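Local structure of protein transport protein SEC16 (3MZK) at residues N372-V386 / L399-S411. The protein helps to initiate assembly of the COPII coat that forms transport vesicles at the endoplasmic reticulum and selects their cargo. Numbering follows the deposited sequence.
Sequences NSLGTKYTDYLSSSV and LTRELSEVASRLS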
loop_
_atom_site.group_PDB
_atom_site.type_symbol
_atom_site.label_atom_id
_atom_site.label_comp_id
_atom_site.label_asym_id
_atom_site.label_seq_id
_atom_site.Cartn_x
_atom_site.Cartn_y
_atom_site.Cartn_z
ATOM N N ASN B 372 49.704 22.406 -1.112
ATOM C CA ASN B 372 48.934 23.644 -1.048
ATOM C C ASN B 372 47.982 23.817 -2.230
ATOM O O ASN B 372 46.932 24.449 -2.102
ATOM C CB ASN B 372 49.866 24.856 -0.939
ATOM C CG ASN B 372 50.660 24.872 0.355
ATOM O OD1 ASN B 372 50.916 23.829 0.957
ATOM N ND2 ASN B 372 51.053 26.062 0.789
ATOM N N SER B 373 48.352 23.253 -3.376
ATOM C CA SER B 373 47.544 23.361 -4.590
ATOM C C SER B 373 46.141 22.779 -4.404
ATOM O O SER B 373 45.145 23.504 -4.465
ATOM C CB SER B 373 48.245 22.667 -5.758
ATOM O OG SER B 373 48.444 21.289 -5.484
ATOM N N LEU B 374 46.069 21.469 -4.190
ATOM C CA LEU B 374 44.800 20.801 -3.933
ATOM C C LEU B 374 44.147 21.364 -2.680
ATOM O O LEU B 374 42.922 21.351 -2.543
ATOM C CB LEU B 374 45.012 19.297 -3.765
ATOM C CG LEU B 374 45.444 18.499 -4.992
ATOM C CD1 LEU B 374 45.843 17.089 -4.591
ATOM C CD2 LEU B 374 44.326 18.477 -6.023
ATOM N N GLY B 375 44.979 21.851 -1.764
ATOM C CA GLY B 375 44.508 22.411 -0.513
ATOM C C GLY B 375 43.530 23.552 -0.703
ATOM O O GLY B 375 42.453 23.549 -0.113
ATOM N N THR B 376 43.902 24.528 -1.527
ATOM C CA THR B 376 43.032 25.671 -1.794
ATOM C C THR B 376 41.809 25.261 -2.607
ATOM O O THR B 376 40.736 25.842 -2.451
ATOM C CB THR B 376 43.774 26.811 -2.515
ATOM O OG1 THR B 376 44.348 26.314 -3.730
ATOM C CG2 THR B 376 44.874 27.364 -1.637
ATOM N N LYS B 377 41.968 24.264 -3.473
ATOM C CA LYS B 377 40.827 23.729 -4.214
ATOM C C LYS B 377 39.723 23.336 -3.247
ATOM O O LYS B 377 38.545 23.497 -3.544
ATOM C CB LYS B 377 41.226 22.523 -5.068
ATOM C CG LYS B 377 41.835 22.878 -6.416
ATOM C CD LYS B 377 42.010 21.638 -7.282
ATOM C CE LYS B 377 42.487 22.000 -8.678
ATOM N NZ LYS B 377 42.535 20.805 -9.565
ATOM N N TYR B 378 40.119 22.829 -2.082
ATOM C CA TYR B 378 39.168 22.422 -1.051
ATOM C C TYR B 378 38.630 23.593 -0.238
ATOM O O TYR B 378 37.420 23.748 -0.093
ATOM C CB TYR B 378 39.787 21.378 -0.123
ATOM C CG TYR B 378 39.505 19.960 -0.553
ATOM C CD1 TYR B 378 38.398 19.273 -0.064
ATOM C CD2 TYR B 378 40.330 19.313 -1.462
ATOM C CE1 TYR B 378 38.130 17.976 -0.465
ATOM C CE2 TYR B 378 40.070 18.018 -1.866
ATOM C CZ TYR B 378 38.971 17.353 -1.368
ATOM O OH TYR B 378 38.716 16.061 -1.773
ATOM N N THR B 379 39.525 24.416 0.294
ATOM C CA THR B 379 39.100 25.567 1.083
ATOM C C THR B 379 38.139 26.454 0.288
ATOM O O THR B 379 37.133 26.925 0.818
ATOM C CB THR B 379 40.298 26.399 1.600
ATOM O OG1 THR B 379 40.934 27.077 0.508
ATOM C CG2 THR B 379 41.303 25.503 2.307
ATOM N N ASP B 380 38.442 26.667 -0.986
ATOM C CA ASP B 380 37.574 27.464 -1.845
ATOM C C ASP B 380 36.196 26.826 -2.004
ATOM O O ASP B 380 35.171 27.465 -1.746
ATOM C CB ASP B 380 38.225 27.688 -3.209
ATOM C CG ASP B 380 39.266 28.793 -3.179
ATOM O OD1 ASP B 380 39.590 29.289 -2.078
ATOM O OD2 ASP B 380 39.767 29.164 -4.260
ATOM N N TYR B 381 36.173 25.566 -2.426
ATOM C CA TYR B 381 34.916 24.853 -2.571
ATOM C C TYR B 381 34.145 24.841 -1.259
ATOM O O TYR B 381 32.930 25.051 -1.240
ATOM C CB TYR B 381 35.153 23.420 -3.047
ATOM C CG TYR B 381 33.927 22.542 -2.935
ATOM C CD1 TYR B 381 32.880 22.650 -3.845
ATOM C CD2 TYR B 381 33.814 21.605 -1.917
ATOM C CE1 TYR B 381 31.757 21.849 -3.739
ATOM C CE2 TYR B 381 32.696 20.799 -1.802
ATOM C CZ TYR B 381 31.671 20.926 -2.716
ATOM O OH TYR B 381 30.558 20.122 -2.606
ATOM N N LEU B 382 34.858 24.597 -0.164
ATOM C CA LEU B 382 34.225 24.491 1.143
ATOM C C LEU B 382 33.644 25.823 1.588
ATOM O O LEU B 382 32.653 25.860 2.313
ATOM C CB LEU B 382 35.211 23.959 2.179
ATOM C CG LEU B 382 35.575 22.480 2.029
ATOM C CD1 LEU B 382 36.721 22.099 2.954
ATOM C CD2 LEU B 382 34.354 21.609 2.285
ATOM N N SER B 383 34.260 26.916 1.146
ATOM C CA SER B 383 33.754 28.245 1.461
ATOM C C SER B 383 32.326 28.406 0.962
ATOM O O SER B 383 31.417 28.703 1.734
ATOM C CB SER B 383 34.656 29.332 0.870
ATOM O OG SER B 383 35.858 29.454 1.612
ATOM N N SER B 384 32.128 28.200 -0.333
ATOM C CA SER B 384 30.794 28.296 -0.914
ATOM C C SER B 384 29.862 27.293 -0.249
ATOM O O SER B 384 28.684 27.572 -0.020
ATOM C CB SER B 384 30.845 28.042 -2.419
ATOM O OG SER B 384 31.355 26.749 -2.693
ATOM N N SER B 385 30.407 26.125 0.063
ATOM C CA SER B 385 29.651 25.076 0.724
ATOM C C SER B 385 29.112 25.546 2.080
ATOM O O SER B 385 27.954 25.296 2.415
ATOM C CB SER B 385 30.531 23.836 0.891
ATOM O OG SER B 385 29.763 22.684 1.178
ATOM N N VAL B 386 29.953 26.237 2.849
ATOM C CA VAL B 386 29.580 26.711 4.183
ATOM C C VAL B 386 28.708 27.964 4.136
ATOM O O VAL B 386 27.771 28.105 4.924
ATOM C CB VAL B 386 30.827 27.007 5.052
ATOM C CG1 VAL B 386 30.414 27.558 6.409
ATOM C CG2 VAL B 386 31.675 25.759 5.221
ATOM N N LEU B 399 32.716 26.010 11.833
ATOM C CA LEU B 399 33.286 25.618 10.542
ATOM C C LEU B 399 33.932 26.805 9.837
ATOM O O LEU B 399 34.971 26.669 9.195
ATOM C CB LEU B 399 32.223 25.002 9.629
ATOM C CG LEU B 399 31.710 23.611 9.992
ATOM C CD1 LEU B 399 30.451 23.288 9.198
ATOM C CD2 LEU B 399 32.787 22.571 9.760
ATOM N N THR B 400 33.312 27.971 9.958
ATOM C CA THR B 400 33.840 29.161 9.317
ATOM C C THR B 400 35.202 29.516 9.898
ATOM O O THR B 400 36.159 29.778 9.167
ATOM C CB THR B 400 32.895 30.354 9.481
ATOM O OG1 THR B 400 31.628 30.031 8.901
ATOM C CG2 THR B 400 33.465 31.576 8.782
ATOM N N ARG B 401 35.284 29.521 11.220
ATOM C CA ARG B 401 36.536 29.828 11.891
ATOM C C ARG B 401 37.605 28.813 11.501
ATOM O O ARG B 401 38.690 29.179 11.054
ATOM C CB ARG B 401 36.332 29.833 13.405
ATOM C CG ARG B 401 37.609 29.975 14.215
ATOM C CD ARG B 401 37.320 29.786 15.692
ATOM N NE ARG B 401 36.383 28.688 15.913
ATOM C CZ ARG B 401 36.725 27.406 15.902
ATOM N NH1 ARG B 401 37.989 27.059 15.684
ATOM N NH2 ARG B 401 35.808 26.470 16.107
ATOM N N GLU B 402 37.276 27.537 11.668
ATOM C CA GLU B 402 38.216 26.456 11.410
ATOM C C GLU B 402 38.659 26.453 9.959
ATOM O O GLU B 402 39.792 26.096 9.640
ATOM C CB GLU B 402 37.586 25.117 11.778
ATOM C CG GLU B 402 37.243 25.003 13.251
ATOM C CD GLU B 402 36.476 23.740 13.578
ATOM O OE1 GLU B 402 35.888 23.133 12.651
ATOM O OE2 GLU B 402 36.462 23.357 14.767
ATOM N N LEU B 403 37.759 26.864 9.080
ATOM C CA LEU B 403 38.063 26.913 7.664
ATOM C C LEU B 403 39.025 28.057 7.391
ATOM O O LEU B 403 39.939 27.923 6.582
ATOM C CB LEU B 403 36.780 27.085 6.854
ATOM C CG LEU B 403 36.940 27.138 5.338
ATOM C CD1 LEU B 403 37.670 25.903 4.837
ATOM C CD2 LEU B 403 35.577 27.286 4.676
ATOM N N SER B 404 38.821 29.180 8.071
ATOM C CA SER B 404 39.733 30.317 7.952
ATOM C C SER B 404 41.152 29.953 8.376
ATOM O O SER B 404 42.119 30.302 7.697
ATOM C CB SER B 404 39.239 31.505 8.777
ATOM O OG SER B 404 38.128 32.120 8.155
ATOM N N GLU B 405 41.268 29.251 9.501
ATOM C CA GLU B 405 42.566 28.871 10.033
ATOM C C GLU B 405 43.347 28.048 9.016
ATOM O O GLU B 405 44.510 28.336 8.737
ATOM C CB GLU B 405 42.410 28.087 11.338
ATOM C CG GLU B 405 43.723 27.828 12.065
ATOM C CD GLU B 405 44.398 29.111 12.515
ATOM O OE1 GLU B 405 43.740 30.174 12.477
ATOM O OE2 GLU B 405 45.587 29.062 12.903
ATOM N N VAL B 406 42.701 27.025 8.464
ATOM C CA VAL B 406 43.338 26.176 7.467
ATOM C C VAL B 406 43.667 26.982 6.219
ATOM O O VAL B 406 44.754 26.863 5.656
ATOM C CB VAL B 406 42.447 24.994 7.085
ATOM C CG1 VAL B 406 43.129 24.147 6.028
ATOM C CG2 VAL B 406 42.119 24.166 8.315
ATOM N N ALA B 407 42.721 27.810 5.791
ATOM C CA ALA B 407 42.926 28.639 4.613
ATOM C C ALA B 407 44.140 29.541 4.809
ATOM O O ALA B 407 44.984 29.646 3.925
ATOM C CB ALA B 407 41.686 29.458 4.312
ATOM N N SER B 408 44.227 30.183 5.969
ATOM C CA SER B 408 45.372 31.031 6.289
ATOM C C SER B 408 46.681 30.258 6.155
ATOM O O SER B 408 47.630 30.728 5.529
ATOM C CB SER B 408 45.253 31.596 7.707
ATOM O OG SER B 408 44.133 32.453 7.828
ATOM N N ARG B 409 46.721 29.070 6.749
ATOM C CA ARG B 409 47.918 28.240 6.749
ATOM C C ARG B 409 48.400 27.890 5.343
ATOM O O ARG B 409 49.578 27.605 5.134
ATOM C CB ARG B 409 47.682 26.966 7.566
ATOM C CG ARG B 409 47.888 27.147 9.062
ATOM C CD ARG B 409 47.190 26.067 9.866
ATOM N NE ARG B 409 47.495 24.734 9.366
ATOM C CZ ARG B 409 46.792 23.650 9.670
ATOM N NH1 ARG B 409 45.742 23.743 10.476
ATOM N NH2 ARG B 409 47.136 22.473 9.167
ATOM N N LEU B 410 47.486 27.920 4.381
ATOM C CA LEU B 410 47.804 27.542 3.010
ATOM C C LEU B 410 48.238 28.740 2.170
ATOM O O LEU B 410 47.879 28.847 1.003
ATOM C CB LEU B 410 46.597 26.858 2.364
ATOM C CG LEU B 410 46.178 25.501 2.940
ATOM C CD1 LEU B 410 44.694 25.255 2.738
ATOM C CD2 LEU B 410 46.996 24.369 2.336
ATOM N N SER B 411 49.010 29.641 2.766
ATOM C CA SER B 411 49.513 30.803 2.040
ATOM C C SER B 411 50.566 31.567 2.840
ATOM O O SER B 411 50.712 31.366 4.045
ATOM C CB SER B 411 48.360 31.733 1.651
ATOM O OG SER B 411 47.632 32.149 2.791
#
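Leu403 fits as a knob into the hole formed by Thr379, Leu382, Ser383 and Val386, a worked example of how two consecutive helices of an alpha-helical hairpin pack. Its CG lies anti to the backbone N (chi1 -179°), which carries the fork of the side chain onto the facing helix: Leu403 CD1 reaches Thr379 CA at 4.0 Å and also touches Leu382 CB, while Leu403 CD2 comes to 3.8 Å from Ser383 OG. Ser383 OG donates to Thr379 O at 2.9 Å, so the methyl meets a polar atom already engaged. Leu410, just past the helical turns of 399-409, supplies the second wedge. Leu410 CD1 lies 3.4 Å from Thr379 CG2, the two side chains running alongside each other but pointing opposite ways. The side chains of Leu410 and Asn372 cross obliquely, Leu410 CD2 lying 4.0 Å from Asn372 CA. Gly375 offers bare backbone here, Gly375 O lying 4.0 Å from Leu410 CD1. Thr379 OG1 donates a hydrogen bond to Thr376 O, while CG2 also touches Ala407 CA and Val406 CG1; a serine here would probably leave Leu410 CD1 without its methyl neighbour and open a gap beside Ala407 and Val406. Toward the hairpin's connection, Val386 CG1 approaches Thr400 OG1 at 3.7 Å, whose proton goes to Thr396 O. Ile360 of helix 356-368 covers Leu399 and Val406. With axes 10.0 Å apart at 152°, the antiparallel pair in the Sec23-binding region probably rests on apolar fit and burial rather than on polar bonds between the helices.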